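Local coordinates for hypothetical protein AQ_1354 (PDB 1OZ9) that probably acts as a zinc-dependent, single-strand-specific endoribonuclease in 16S rRNA 3' end maturation and ribosome quality control, at residues N9-K14 with W28-L33; L15-V20 with S90-E95; Y46-Q51 with D86-Q91; Q51-L56 with K65-L70. All coordinates share one frame; numbering follows the deposited sequence.

Contact 1 (N9-K14 with W28-L33)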
loop_
_atom_site.group_PDB
_atom_site.type_symbol
_atom_site.label_atom_id
_atom_site.label_comp_id
_atom_site.label_asym_id
_atom_site.label_seq_id
_atom_site.Cartn_x
_atom_site.Cartn_y
_atom_site.Cartn_z
ATOM N N ASN A 9 10.739 -10.667 6.533
ATOM C CA ASN A 9 9.711 -9.753 7.027
ATOM C C ASN A 9 8.412 -10.510 7.183
ATOM O O ASN A 9 8.250 -11.610 6.660
ATOM C CB ASN A 9 9.491 -8.572 6.080
ATOM C CG ASN A 9 10.697 -7.713 6.002
ATOM O OD1 ASN A 9 11.188 -7.197 7.032
ATOM N ND2 ASN A 9 11.244 -7.597 4.807
ATOM N N ARG A 10 7.479 -9.943 7.918
ATOM C CA ARG A 10 6.230 -10.677 8.130
ATOM C C ARG A 10 5.166 -9.898 7.447
ATOM O O ARG A 10 4.828 -8.789 7.888
ATOM C CB ARG A 10 5.919 -10.766 9.626
ATOM C CG ARG A 10 4.601 -11.526 9.913
ATOM C CD ARG A 10 4.501 -11.873 11.341
ATOM N NE ARG A 10 3.403 -12.716 11.794
ATOM C CZ ARG A 10 2.896 -12.558 13.024
ATOM N NH1 ARG A 10 3.339 -11.550 13.779
ATOM N NH2 ARG A 10 1.937 -13.334 13.476
ATOM N N VAL A 11 4.697 -10.409 6.313
ATOM C CA VAL A 11 3.643 -9.736 5.576
ATOM C C VAL A 11 2.333 -10.466 5.855
ATOM O O VAL A 11 2.238 -11.682 5.638
ATOM C CB VAL A 11 3.970 -9.691 4.071
ATOM C CG1 VAL A 11 2.802 -9.138 3.278
ATOM C CG2 VAL A 11 5.166 -8.732 3.864
ATOM N N LEU A 12 1.352 -9.747 6.388
ATOM C CA LEU A 12 0.048 -10.313 6.738
ATOM C C LEU A 12 -1.007 -9.785 5.787
ATOM O O LEU A 12 -1.363 -8.606 5.838
ATOM C CB LEU A 12 -0.327 -9.914 8.163
ATOM C CG LEU A 12 0.787 -10.384 9.115
ATOM C CD1 LEU A 12 0.554 -9.922 10.549
ATOM C CD2 LEU A 12 0.844 -11.887 9.053
ATOM N N VAL A 13 -1.541 -10.643 4.943
ATOM C CA VAL A 13 -2.499 -10.161 3.967
ATOM C C VAL A 13 -3.882 -10.612 4.365
ATOM O O VAL A 13 -4.083 -11.807 4.651
ATOM C CB VAL A 13 -2.196 -10.732 2.597
ATOM C CG1 VAL A 13 -3.294 -10.305 1.581
ATOM C CG2 VAL A 13 -0.792 -10.233 2.119
ATOM N N LYS A 14 -4.830 -9.688 4.376
ATOM C CA LYS A 14 -6.224 -10.049 4.692
ATOM C C LYS A 14 -7.120 -9.606 3.558
ATOM O O LYS A 14 -7.058 -8.441 3.154
ATOM C CB LYS A 14 -6.657 -9.377 5.984
ATOM C CG LYS A 14 -6.022 -10.037 7.201
ATOM C CD LYS A 14 -6.469 -9.416 8.520
ATOM C CE LYS A 14 -6.801 -10.518 9.528
ATOM N NZ LYS A 14 -6.882 -9.972 10.914
ATOM N N TRP A 28 4.320 -9.363 -3.872
ATOM C CA TRP A 28 4.594 -7.959 -4.212
ATOM C C TRP A 28 5.033 -7.194 -2.966
ATOM O O TRP A 28 6.008 -6.443 -2.995
ATOM C CB TRP A 28 3.355 -7.257 -4.782
ATOM C CG TRP A 28 3.000 -7.757 -6.141
ATOM C CD1 TRP A 28 3.849 -8.215 -7.090
ATOM C CD2 TRP A 28 1.699 -7.856 -6.685
ATOM N NE1 TRP A 28 3.157 -8.566 -8.228
ATOM C CE2 TRP A 28 1.825 -8.384 -7.989
ATOM C CE3 TRP A 28 0.426 -7.553 -6.206
ATOM C CZ2 TRP A 28 0.728 -8.618 -8.813
ATOM C CZ3 TRP A 28 -0.660 -7.777 -7.038
ATOM C CH2 TRP A 28 -0.499 -8.307 -8.315
ATOM N N ALA A 29 4.296 -7.394 -1.877
ATOM C CA ALA A 29 4.620 -6.715 -0.629
ATOM C C ALA A 29 6.010 -7.130 -0.112
ATOM O O ALA A 29 6.801 -6.253 0.296
ATOM C CB ALA A 29 3.548 -6.955 0.414
ATOM N N GLU A 30 6.311 -8.431 -0.135
ATOM C CA GLU A 30 7.629 -8.905 0.303
ATOM C C GLU A 30 8.747 -8.377 -0.604
ATOM O O GLU A 30 9.819 -7.955 -0.107
ATOM C CB GLU A 30 7.682 -10.442 0.387
ATOM C CG GLU A 30 6.767 -11.005 1.481
ATOM C CD GLU A 30 6.792 -12.520 1.539
ATOM O OE1 GLU A 30 7.085 -13.144 0.493
ATOM O OE2 GLU A 30 6.537 -13.086 2.629
ATOM N N LEU A 31 8.498 -8.352 -1.914
ATOM C CA LEU A 31 9.499 -7.843 -2.825
ATOM C C LEU A 31 9.729 -6.342 -2.602
ATOM O O LEU A 31 10.849 -5.874 -2.718
ATOM C CB LEU A 31 9.123 -8.077 -4.278
ATOM C CG LEU A 31 9.210 -9.530 -4.739
ATOM C CD1 LEU A 31 8.586 -9.652 -6.135
ATOM C CD2 LEU A 31 10.658 -10.093 -4.683
ATOM N N ALA A 32 8.662 -5.601 -2.351
ATOM C CA ALA A 32 8.792 -4.152 -2.088
ATOM C C ALA A 32 9.612 -3.904 -0.806
ATOM O O ALA A 32 10.516 -3.062 -0.794
ATOM C CB ALA A 32 7.409 -3.511 -1.940
ATOM N N LEU A 33 9.296 -4.642 0.259
ATOM C CA LEU A 33 10.037 -4.496 1.509
ATOM C C LEU A 33 11.500 -4.824 1.309
ATOM O O LEU A 33 12.378 -4.104 1.819
ATOM C CB LEU A 33 9.411 -5.319 2.659
ATOM C CG LEU A 33 8.033 -4.853 3.143
ATOM C CD1 LEU A 33 7.461 -5.811 4.224
ATOM C CD2 LEU A 33 7.964 -3.374 3.664
HETATM O O HOH W 1 10.606 -8.965 2.503
#
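Asn9 ND2 gives one N-H to a water at 2.8 Å, and that water passes the link on to the helix by donating to Glu30 O at 2.9 Å. The second N-H goes to Leu38 O, while OD1 accepts from Val41 N, so both ends of the amide are bound and its rotation is fixed. An asparagine suits this point just before strand 10-15, because one short side chain must donate and accept at once. ND2 also touches Leu33 CB, at 3.6 Å, the two side chains crossing at a slant.

Farther along the chain, at Val11, the contact is apolar, and this valine carries it with both methyls. With CG1 opposite the backbone N (chi1 173°), that branch meets Ala29 CB at 3.7 Å. The small alanine lets the helix come close to the strand here. CG2 settles between two partners, Leu33 CD1 at 3.7 Å and Glu30 CG at the same distance. Leu33 CD1 in turn reaches Asn9 CB at 3.9 Å, so one leucine methyl touches both Val11 and Asn9. Glu30 lends its aliphatic stem, and its carboxylate ends near that of Glu26, which would probably raise the affinity of one of the pair for a proton.

Strand and helix run roughly antiparallel, at 149°, as expected of the first two elements in a beta-alpha-beta crossover, here completed by strand 41-48 in parallel beside strand 10-15.

Contact 2 (L15-V20 with S90-E95)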
loop_
_atom_site.group_PDB
_atom_site.type_symbol
_atom_site.label_atom_id
_atom_site.label_comp_id
_atom_site.label_asym_id
_atom_site.label_seq_id
_atom_site.Cartn_x
_atom_site.Cartn_y
_atom_site.Cartn_z
ATOM N N LEU A 15 -7.941 -10.515 3.034
ATOM C CA LEU A 15 -8.789 -10.161 1.890
ATOM C C LEU A 15 -10.259 -10.272 2.210
ATOM O O LEU A 15 -10.756 -11.366 2.570
ATOM C CB LEU A 15 -8.493 -11.082 0.691
ATOM C CG LEU A 15 -7.016 -11.253 0.287
ATOM C CD1 LEU A 15 -6.836 -12.284 -0.824
ATOM C CD2 LEU A 15 -6.452 -9.927 -0.168
ATOM N N LYS A 16 -10.946 -9.145 2.112
ATOM C CA LYS A 16 -12.406 -9.142 2.136
ATOM C C LYS A 16 -12.837 -9.264 0.676
ATOM O O LYS A 16 -13.829 -9.905 0.366
ATOM C CB LYS A 16 -12.967 -7.847 2.748
ATOM C CG LYS A 16 -14.512 -7.849 2.819
ATOM C CD LYS A 16 -15.116 -6.590 3.451
ATOM C CE LYS A 16 -16.631 -6.731 3.496
ATOM N NZ LYS A 16 -17.275 -5.787 4.455
ATOM N N LYS A 17 -12.085 -8.638 -0.224
ATOM C CA LYS A 17 -12.345 -8.724 -1.670
ATOM C C LYS A 17 -11.217 -9.562 -2.269
ATOM O O LYS A 17 -10.053 -9.373 -1.908
ATOM C CB LYS A 17 -12.378 -7.333 -2.276
ATOM C CG LYS A 17 -13.610 -6.580 -1.888
ATOM C CD LYS A 17 -14.851 -7.240 -2.477
ATOM C CE LYS A 17 -16.006 -6.250 -2.530
ATOM N NZ LYS A 17 -17.305 -6.841 -3.010
ATOM N N ARG A 18 -11.562 -10.503 -3.149
ATOM C CA ARG A 18 -10.633 -11.560 -3.530
ATOM C C ARG A 18 -10.302 -11.812 -4.986
ATOM O O ARG A 18 -9.912 -12.940 -5.338
ATOM C CB ARG A 18 -11.191 -12.868 -2.970
ATOM C CG ARG A 18 -11.489 -12.785 -1.493
ATOM C CD ARG A 18 -11.860 -14.097 -0.909
ATOM N NE ARG A 18 -12.731 -13.966 0.250
ATOM C CZ ARG A 18 -12.299 -13.990 1.482
ATOM N NH1 ARG A 18 -11.004 -14.141 1.718
ATOM N NH2 ARG A 18 -13.159 -13.873 2.484
ATOM N N LYS A 19 -10.458 -10.795 -5.834
ATOM C CA LYS A 19 -10.209 -10.964 -7.254
ATOM C C LYS A 19 -8.729 -11.172 -7.571
ATOM O O LYS A 19 -8.388 -11.828 -8.557
ATOM C CB LYS A 19 -10.788 -9.783 -8.066
ATOM C CG LYS A 19 -11.362 -10.226 -9.356
ATOM C CD LYS A 19 -12.406 -9.272 -9.938
ATOM C CE LYS A 19 -12.845 -9.830 -11.286
ATOM N NZ LYS A 19 -14.025 -9.225 -11.977
ATOM N N VAL A 20 -7.866 -10.646 -6.717
ATOM C CA VAL A 20 -6.425 -10.818 -6.850
ATOM C C VAL A 20 -5.935 -11.844 -5.822
ATOM O O VAL A 20 -6.253 -11.762 -4.622
ATOM C CB VAL A 20 -5.700 -9.472 -6.649
ATOM C CG1 VAL A 20 -4.167 -9.647 -6.634
ATOM C CG2 VAL A 20 -6.155 -8.446 -7.713
ATOM N N SER A 90 -8.970 -0.398 -1.641
ATOM C CA SER A 90 -10.310 -0.780 -2.044
ATOM C C SER A 90 -10.234 -1.395 -3.428
ATOM O O SER A 90 -9.826 -0.744 -4.404
ATOM C CB SER A 90 -11.258 0.417 -2.122
ATOM O OG SER A 90 -12.486 -0.013 -2.744
ATOM N N GLN A 91 -10.649 -2.648 -3.517
ATOM C CA GLN A 91 -10.748 -3.286 -4.813
ATOM C C GLN A 91 -11.710 -2.546 -5.735
ATOM O O GLN A 91 -11.478 -2.467 -6.930
ATOM C CB GLN A 91 -11.200 -4.753 -4.662
ATOM C CG GLN A 91 -11.283 -5.463 -5.991
ATOM C CD GLN A 91 -11.787 -6.893 -5.828
ATOM O OE1 GLN A 91 -12.961 -7.201 -6.088
ATOM N NE2 GLN A 91 -10.907 -7.751 -5.401
ATOM N N ASP A 92 -12.812 -2.041 -5.185
ATOM C CA ASP A 92 -13.813 -1.338 -5.978
ATOM C C ASP A 92 -13.202 -0.145 -6.698
ATOM O O ASP A 92 -13.435 0.075 -7.891
ATOM C CB ASP A 92 -14.922 -0.789 -5.097
ATOM C CG ASP A 92 -15.788 -1.864 -4.482
ATOM O OD1 ASP A 92 -15.809 -3.025 -4.992
ATOM O OD2 ASP A 92 -16.490 -1.613 -3.478
ATOM N N THR A 93 -12.458 0.661 -5.955
ATOM C CA THR A 93 -11.862 1.838 -6.550
ATOM C C THR A 93 -10.728 1.448 -7.455
ATOM O O THR A 93 -10.595 2.021 -8.521
ATOM C CB THR A 93 -11.403 2.831 -5.464
ATOM O OG1 THR A 93 -12.568 3.429 -4.892
ATOM C CG2 THR A 93 -10.650 4.026 -6.094
ATOM N N ALA A 94 -9.928 0.465 -7.038
ATOM C CA ALA A 94 -8.822 -0.026 -7.858
ATOM C C ALA A 94 -9.334 -0.476 -9.240
ATOM O O ALA A 94 -8.704 -0.203 -10.269
ATOM C CB ALA A 94 -8.112 -1.200 -7.135
ATOM N N GLU A 95 -10.479 -1.159 -9.268
ATOM C CA GLU A 95 -11.022 -1.625 -10.557
ATOM C C GLU A 95 -11.360 -0.458 -11.482
ATOM O O GLU A 95 -11.079 -0.513 -12.680
ATOM C CB GLU A 95 -12.252 -2.526 -10.379
ATOM C CG GLU A 95 -11.946 -3.938 -9.883
ATOM C CD GLU A 95 -13.223 -4.760 -9.738
ATOM O OE1 GLU A 95 -14.121 -4.305 -8.986
ATOM O OE2 GLU A 95 -13.341 -5.828 -10.396
#
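Lys17 and Gln91 bring the two backbones nearest, their CA atoms 6.5 Å apart, where the irregular chain after strand 10-15 passes the first turn of helix 91-101. Gln91 reaches across between them. Its chain is fully extended, with CG opposite the backbone N (chi1 -179°), and so the amide is carried straight out from the helix to the passing loop. There CD lies between the stems of two lysines, 3.6 Å from Lys17 CB and 3.8 Å from Lys19 CB. Gln91 CB also touches Lys17 CB at 3.7 Å, the lysine chain crossing the glutamine at about a right angle. Glutamine fits this buried place because its long stem spans the distance to the loop and packs on the CB atoms of the lysines.

At the margins the lysines turn to acids on the same helix. Lys19 crosses Glu95 and forms a long salt bridge, NZ to OE2 at 3.8 Å. Lys17 bends at chi2, which leaves its NZ 4.6 Å from Asp92 OD1, beyond a salt bridge; Asp92 OD2 accepts from Asp50 N. Ser90 caps the helix, its OG receiving Thr93 N at 3.3 Å in a nearly straight bond.

Acids in the first turns suit the partial positive charge of a helix N terminus, and lysines opposite them probably add a modest, solvent-screened attraction to a contact that rests chiefly on Gln91.

Contact 3 (Y46-Q51 with D86-Q91)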
loop_
_atom_site.group_PDB
_atom_site.type_symbol
_atom_site.label_atom_id
_atom_site.label_comp_id
_atom_site.label_asym_id
_atom_site.label_seq_id
_atom_site.Cartn_x
_atom_site.Cartn_y
_atom_site.Cartn_z
ATOM N N TYR A 46 -4.594 -4.964 3.596
ATOM C CA TYR A 46 -6.010 -5.357 3.609
ATOM C C TYR A 46 -6.630 -4.973 2.277
ATOM O O TYR A 46 -6.487 -3.826 1.851
ATOM C CB TYR A 46 -6.735 -4.633 4.744
ATOM C CG TYR A 46 -8.189 -5.023 5.010
ATOM C CD1 TYR A 46 -8.669 -6.303 4.752
ATOM C CD2 TYR A 46 -9.077 -4.094 5.563
ATOM C CE1 TYR A 46 -9.987 -6.641 5.025
ATOM C CE2 TYR A 46 -10.383 -4.414 5.837
ATOM C CZ TYR A 46 -10.845 -5.683 5.577
ATOM O OH TYR A 46 -12.166 -5.969 5.871
ATOM N N ILE A 47 -7.275 -5.917 1.598
ATOM C CA ILE A 47 -7.995 -5.568 0.365
ATOM C C ILE A 47 -9.488 -5.595 0.697
ATOM O O ILE A 47 -10.052 -6.657 1.018
ATOM C CB ILE A 47 -7.731 -6.546 -0.789
ATOM C CG1 ILE A 47 -6.234 -6.728 -1.073
ATOM C CG2 ILE A 47 -8.496 -6.091 -2.043
ATOM C CD1 ILE A 47 -5.452 -5.436 -1.431
ATOM N N THR A 48 -10.136 -4.437 0.629
ATOM C CA THR A 48 -11.527 -4.360 1.032
ATOM C C THR A 48 -12.371 -3.657 -0.021
ATOM O O THR A 48 -11.991 -3.646 -1.201
ATOM C CB THR A 48 -11.622 -3.723 2.454
ATOM O OG1 THR A 48 -12.967 -3.735 2.917
ATOM C CG2 THR A 48 -11.199 -2.240 2.453
ATOM N N ASP A 49 -13.510 -3.106 0.386
ATOM C CA ASP A 49 -14.444 -2.470 -0.557
ATOM C C ASP A 49 -14.602 -0.974 -0.310
ATOM O O ASP A 49 -14.052 -0.435 0.643
ATOM C CB ASP A 49 -15.823 -3.131 -0.507
ATOM C CG ASP A 49 -16.506 -2.993 0.858
ATOM O OD1 ASP A 49 -15.994 -2.302 1.763
ATOM O OD2 ASP A 49 -17.585 -3.564 1.119
ATOM N N ASP A 50 -15.378 -0.311 -1.159
ATOM C CA ASP A 50 -15.564 1.135 -1.043
ATOM C C ASP A 50 -16.233 1.561 0.257
ATOM O O ASP A 50 -15.893 2.614 0.823
ATOM C CB ASP A 50 -16.355 1.686 -2.244
ATOM C CG ASP A 50 -15.446 2.136 -3.367
ATOM O OD1 ASP A 50 -14.206 1.982 -3.218
ATOM O OD2 ASP A 50 -15.861 2.652 -4.431
ATOM N N GLN A 51 -17.182 0.756 0.735
ATOM C CA GLN A 51 -17.875 1.111 1.962
ATOM C C GLN A 51 -16.922 1.107 3.166
ATOM O O GLN A 51 -16.937 2.017 3.992
ATOM C CB GLN A 51 -19.144 0.262 2.172
ATOM C CG GLN A 51 -20.321 0.803 1.337
ATOM C CD GLN A 51 -21.587 -0.075 1.315
ATOM O OE1 GLN A 51 -21.967 -0.686 2.326
ATOM N NE2 GLN A 51 -22.257 -0.101 0.165
ATOM N N ASP A 86 -0.330 -0.628 8.613
ATOM C CA ASP A 86 -1.270 -1.196 7.652
ATOM C C ASP A 86 -1.406 -0.422 6.361
ATOM O O ASP A 86 -1.376 0.801 6.366
ATOM C CB ASP A 86 -2.682 -1.210 8.245
ATOM C CG ASP A 86 -2.751 -1.921 9.573
ATOM O OD1 ASP A 86 -2.006 -2.892 9.749
ATOM O OD2 ASP A 86 -3.503 -1.549 10.492
ATOM N N VAL A 87 -1.651 -1.159 5.287
ATOM C CA VAL A 87 -2.013 -0.559 3.991
ATOM C C VAL A 87 -3.377 -1.143 3.652
ATOM O O VAL A 87 -3.540 -2.365 3.665
ATOM C CB VAL A 87 -1.054 -0.937 2.882
ATOM C CG1 VAL A 87 -1.595 -0.462 1.546
ATOM C CG2 VAL A 87 0.328 -0.272 3.139
ATOM N N VAL A 88 -4.357 -0.284 3.374
ATOM C CA VAL A 88 -5.713 -0.744 3.084
ATOM C C VAL A 88 -6.082 -0.233 1.685
ATOM O O VAL A 88 -6.017 0.983 1.445
ATOM C CB VAL A 88 -6.703 -0.139 4.102
ATOM C CG1 VAL A 88 -8.151 -0.603 3.814
ATOM C CG2 VAL A 88 -6.291 -0.508 5.524
ATOM N N ILE A 89 -6.519 -1.149 0.798
ATOM C CA ILE A 89 -6.827 -0.823 -0.583
ATOM C C ILE A 89 -8.256 -1.226 -0.901
ATOM O O ILE A 89 -8.703 -2.288 -0.471
ATOM C CB ILE A 89 -5.881 -1.650 -1.476
ATOM C CG1 ILE A 89 -4.467 -1.074 -1.339
ATOM C CG2 ILE A 89 -6.384 -1.665 -2.943
ATOM C CD1 ILE A 89 -3.357 -1.941 -1.942
ATOM N N SER A 90 -8.970 -0.398 -1.641
ATOM C CA SER A 90 -10.310 -0.780 -2.044
ATOM C C SER A 90 -10.234 -1.395 -3.428
ATOM O O SER A 90 -9.826 -0.744 -4.404
ATOM C CB SER A 90 -11.258 0.417 -2.122
ATOM O OG SER A 90 -12.486 -0.013 -2.744
ATOM N N GLN A 91 -10.649 -2.648 -3.517
ATOM C CA GLN A 91 -10.748 -3.286 -4.813
ATOM C C GLN A 91 -11.710 -2.546 -5.735
ATOM O O GLN A 91 -11.478 -2.467 -6.930
ATOM C CB GLN A 91 -11.200 -4.753 -4.662
ATOM C CG GLN A 91 -11.283 -5.463 -5.991
ATOM C CD GLN A 91 -11.787 -6.893 -5.828
ATOM O OE1 GLN A 91 -12.961 -7.201 -6.088
ATOM N NE2 GLN A 91 -10.907 -7.751 -5.401
#
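A turn at chi2 of Ile47 (-58°) swings CD1 against Ile89, 3.8 Å from its CB, while chi1 of Ser90 (170°) carries OG toward the helix start at Asp50. Strands 41-48 and 81-90 lie in parallel here, and their backbones are joined by four bonds. Tyr46 takes part through both its backbone polar atoms: N donates to Val87 O at 2.8 Å, and O accepts from Ile89 N at 2.9 Å. Thr48 repeats the pattern, N to Ile89 O at 2.8 Å and O from Gln91 N at 2.9 Å, so pairing persists as far as the start of helix 91-101.

The two isoleucines lie side by side on the sheet face where Ile89 meets Leu112 and Ile113 of helix 105-120, a helix bearing two of the predicted zinc-binding histidines. Beta-branched isoleucines suit a strand, and their apolar chains suit a face covered by that helix. On the other face, Val88 CG1 touches Thr48 CG2 at 3.7 Å and also reaches the Tyr46 ring. The hydroxyls of Tyr46 and Thr48 both find Glu52 OE1.

At the strand's end, Ser90 OG donates to Asp50 OD1 at 2.7 Å, coming from the anti side and 34° out of the carboxylate plane. Thr93 OG1 shares that oxygen, and Arg96 forms a salt bridge to OD2. So many donors around one carboxylate would probably favour its ionised form and help tie the starts of two helices together.

Contact 4 (Q51-L56 with K65-L70)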
loop_
_atom_site.group_PDB
_atom_site.type_symbol
_atom_site.label_atom_id
_atom_site.label_comp_id
_atom_site.label_asym_id
_atom_site.label_seq_id
_atom_site.Cartn_x
_atom_site.Cartn_y
_atom_site.Cartn_z
ATOM N N GLN A 51 -17.182 0.756 0.735
ATOM C CA GLN A 51 -17.875 1.111 1.962
ATOM C C GLN A 51 -16.922 1.107 3.166
ATOM O O GLN A 51 -16.937 2.017 3.992
ATOM C CB GLN A 51 -19.144 0.262 2.172
ATOM C CG GLN A 51 -20.321 0.803 1.337
ATOM C CD GLN A 51 -21.587 -0.075 1.315
ATOM O OE1 GLN A 51 -21.967 -0.686 2.326
ATOM N NE2 GLN A 51 -22.257 -0.101 0.165
ATOM N N GLU A 52 -16.067 0.104 3.256
ATOM C CA GLU A 52 -15.170 0.068 4.396
ATOM C C GLU A 52 -14.109 1.152 4.311
ATOM O O GLU A 52 -13.810 1.819 5.307
ATOM C CB GLU A 52 -14.526 -1.295 4.560
ATOM C CG GLU A 52 -13.512 -1.279 5.686
ATOM C CD GLU A 52 -13.240 -2.652 6.261
ATOM O OE1 GLU A 52 -13.427 -3.666 5.534
ATOM O OE2 GLU A 52 -12.840 -2.695 7.455
ATOM N N ILE A 53 -13.548 1.358 3.128
ATOM C CA ILE A 53 -12.516 2.375 3.029
ATOM C C ILE A 53 -13.112 3.763 3.288
ATOM O O ILE A 53 -12.460 4.645 3.838
ATOM C CB ILE A 53 -11.725 2.275 1.709
ATOM C CG1 ILE A 53 -10.272 2.727 1.949
ATOM C CG2 ILE A 53 -12.416 3.053 0.575
ATOM C CD1 ILE A 53 -9.299 2.215 0.940
ATOM N N ARG A 54 -14.392 3.922 2.994
ATOM C CA ARG A 54 -15.027 5.203 3.239
ATOM C C ARG A 54 -15.104 5.485 4.738
ATOM O O ARG A 54 -14.793 6.596 5.187
ATOM C CB ARG A 54 -16.404 5.248 2.579
ATOM C CG ARG A 54 -17.157 6.538 2.775
ATOM C CD ARG A 54 -18.588 6.465 2.288
ATOM N NE ARG A 54 -19.378 7.622 2.699
ATOM C CZ ARG A 54 -20.435 8.058 2.031
ATOM N NH1 ARG A 54 -20.815 7.434 0.922
ATOM N NH2 ARG A 54 -21.109 9.121 2.460
ATOM N N GLU A 55 -15.516 4.494 5.523
ATOM C CA GLU A 55 -15.582 4.689 6.966
ATOM C C GLU A 55 -14.191 5.057 7.464
ATOM O O GLU A 55 -14.042 5.942 8.297
ATOM C CB GLU A 55 -16.055 3.433 7.713
ATOM C CG GLU A 55 -17.455 2.937 7.417
ATOM C CD GLU A 55 -17.717 1.574 8.041
ATOM O OE1 GLU A 55 -16.770 0.981 8.587
ATOM O OE2 GLU A 55 -18.856 1.073 7.975
ATOM N N LEU A 56 -13.178 4.374 6.948
ATOM C CA LEU A 56 -11.800 4.636 7.361
ATOM C C LEU A 56 -11.366 6.064 7.015
ATOM O O LEU A 56 -10.786 6.777 7.854
ATOM C CB LEU A 56 -10.847 3.631 6.731
ATOM C CG LEU A 56 -10.979 2.199 7.248
ATOM C CD1 LEU A 56 -10.079 1.240 6.444
ATOM C CD2 LEU A 56 -10.702 2.132 8.770
ATOM N N LYS A 65 -15.674 9.914 1.934
ATOM C CA LYS A 65 -15.762 9.392 0.588
ATOM C C LYS A 65 -14.798 8.220 0.452
ATOM O O LYS A 65 -13.869 8.073 1.249
ATOM C CB LYS A 65 -15.415 10.475 -0.427
ATOM C CG LYS A 65 -13.990 11.026 -0.296
ATOM C CD LYS A 65 -13.786 12.177 -1.299
ATOM C CE LYS A 65 -12.878 13.281 -0.723
ATOM N NZ LYS A 65 -12.927 14.560 -1.516
ATOM N N PRO A 66 -15.024 7.381 -0.546
ATOM C CA PRO A 66 -14.128 6.248 -0.795
ATOM C C PRO A 66 -12.833 6.770 -1.385
ATOM O O PRO A 66 -12.786 7.936 -1.790
ATOM C CB PRO A 66 -14.867 5.428 -1.854
ATOM C CG PRO A 66 -16.250 6.034 -1.948
ATOM C CD PRO A 66 -16.151 7.446 -1.496
ATOM N N THR A 67 -11.803 5.936 -1.396
ATOM C CA THR A 67 -10.534 6.281 -2.018
ATOM C C THR A 67 -9.835 4.989 -2.434
ATOM O O THR A 67 -10.367 3.895 -2.195
ATOM C CB THR A 67 -9.666 7.144 -1.071
ATOM O OG1 THR A 67 -8.515 7.598 -1.786
ATOM C CG2 THR A 67 -9.086 6.281 0.076
ATOM N N ASP A 68 -8.680 5.077 -3.081
ATOM C CA ASP A 68 -7.995 3.852 -3.518
ATOM C C ASP A 68 -7.133 3.166 -2.445
ATOM O O ASP A 68 -7.158 1.917 -2.285
ATOM C CB ASP A 68 -7.153 4.104 -4.767
ATOM C CG ASP A 68 -6.247 5.335 -4.654
ATOM O OD1 ASP A 68 -6.190 6.018 -3.582
ATOM O OD2 ASP A 68 -5.579 5.716 -5.658
ATOM N N VAL A 69 -6.371 3.956 -1.702
ATOM C CA VAL A 69 -5.500 3.344 -0.706
ATOM C C VAL A 69 -5.310 4.284 0.493
ATOM O O VAL A 69 -5.220 5.502 0.329
ATOM C CB VAL A 69 -4.114 3.020 -1.352
ATOM C CG1 VAL A 69 -3.439 4.305 -1.943
ATOM C CG2 VAL A 69 -3.151 2.229 -0.398
ATOM N N LEU A 70 -5.236 3.711 1.688
ATOM C CA LEU A 70 -4.909 4.473 2.874
ATOM C C LEU A 70 -3.801 3.737 3.617
ATOM O O LEU A 70 -3.770 2.498 3.623
ATOM C CB LEU A 70 -6.128 4.648 3.761
ATOM C CG LEU A 70 -7.226 5.582 3.211
ATOM C CD1 LEU A 70 -8.426 5.531 4.135
ATOM C CD2 LEU A 70 -6.769 7.024 3.099
#
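Ile53 lies against the backbone at Thr67, where helix 50-61 of this matrix-metalloproteinase-type fold packs on the chain leading into strand 69-78, the antiparallel edge strand of the mixed sheet. The tight part belongs to this one isoleucine. Its CG2 sits between the backbone N and carbonyl carbon of its own residue, and from there presses on Thr67 N at 3.5 Å. CD1 reaches farther along the chain, to Asp68 O at 3.9 Å, and it also meets the methyl of Thr67, whose side chain crosses that of Ile53 at about a right angle. A branched, wholly apolar residue suits this buried helix position, where it covers both the backbone and the methyl of Thr67.

Toward solvent the contact thins. Lys65 and Pro66 pass the outer side of the helix, with Lys65 O 3.7 Å from Arg54 CA and no hydrogen bond between the two segments; Asn57 ND2 donates to that oxygen instead. Arg54 lays its aliphatic part alongside, CG at 3.7 Å from Lys65 C. The extended chain then delivers NE to Asp64 in a salt bridge, so a long residue with a charged end serves well at the surface. Pro66 CA lies 3.9 Å from Ile53 CG2.

Inside, beside Val69, whose side chain touches that of the predicted zinc ligand His115, the contact closes on a single methyl: Leu70 CD1 lies 4.0 Å from both Ile53 CG1 and Leu56 CB.

From the N terminus, contact 1 closes first, folding helix 22-35 back on strand 10-15 before strand 41-48 begins. Contact 2 opens within that loop, at 15-20, and finishes far later on helix 91-101, so the two cross. Contact 3 opens after contact 1 has closed and joins the central parallel strands; it ends on the same stretch as contact 2, sharing Ser90 and Gln91. Contact 4 is local and lies within the long excursions spanned by contacts 2 and 3, fixing helix 50-61 to the start of edge strand 69-78. Val88 O to Leu70 N, 2.8 Å, continues the sheet from contact 3 to contact 4, while Lys14 O to Ile47 N, 3.0 Å, joins contact 3 to contact 1.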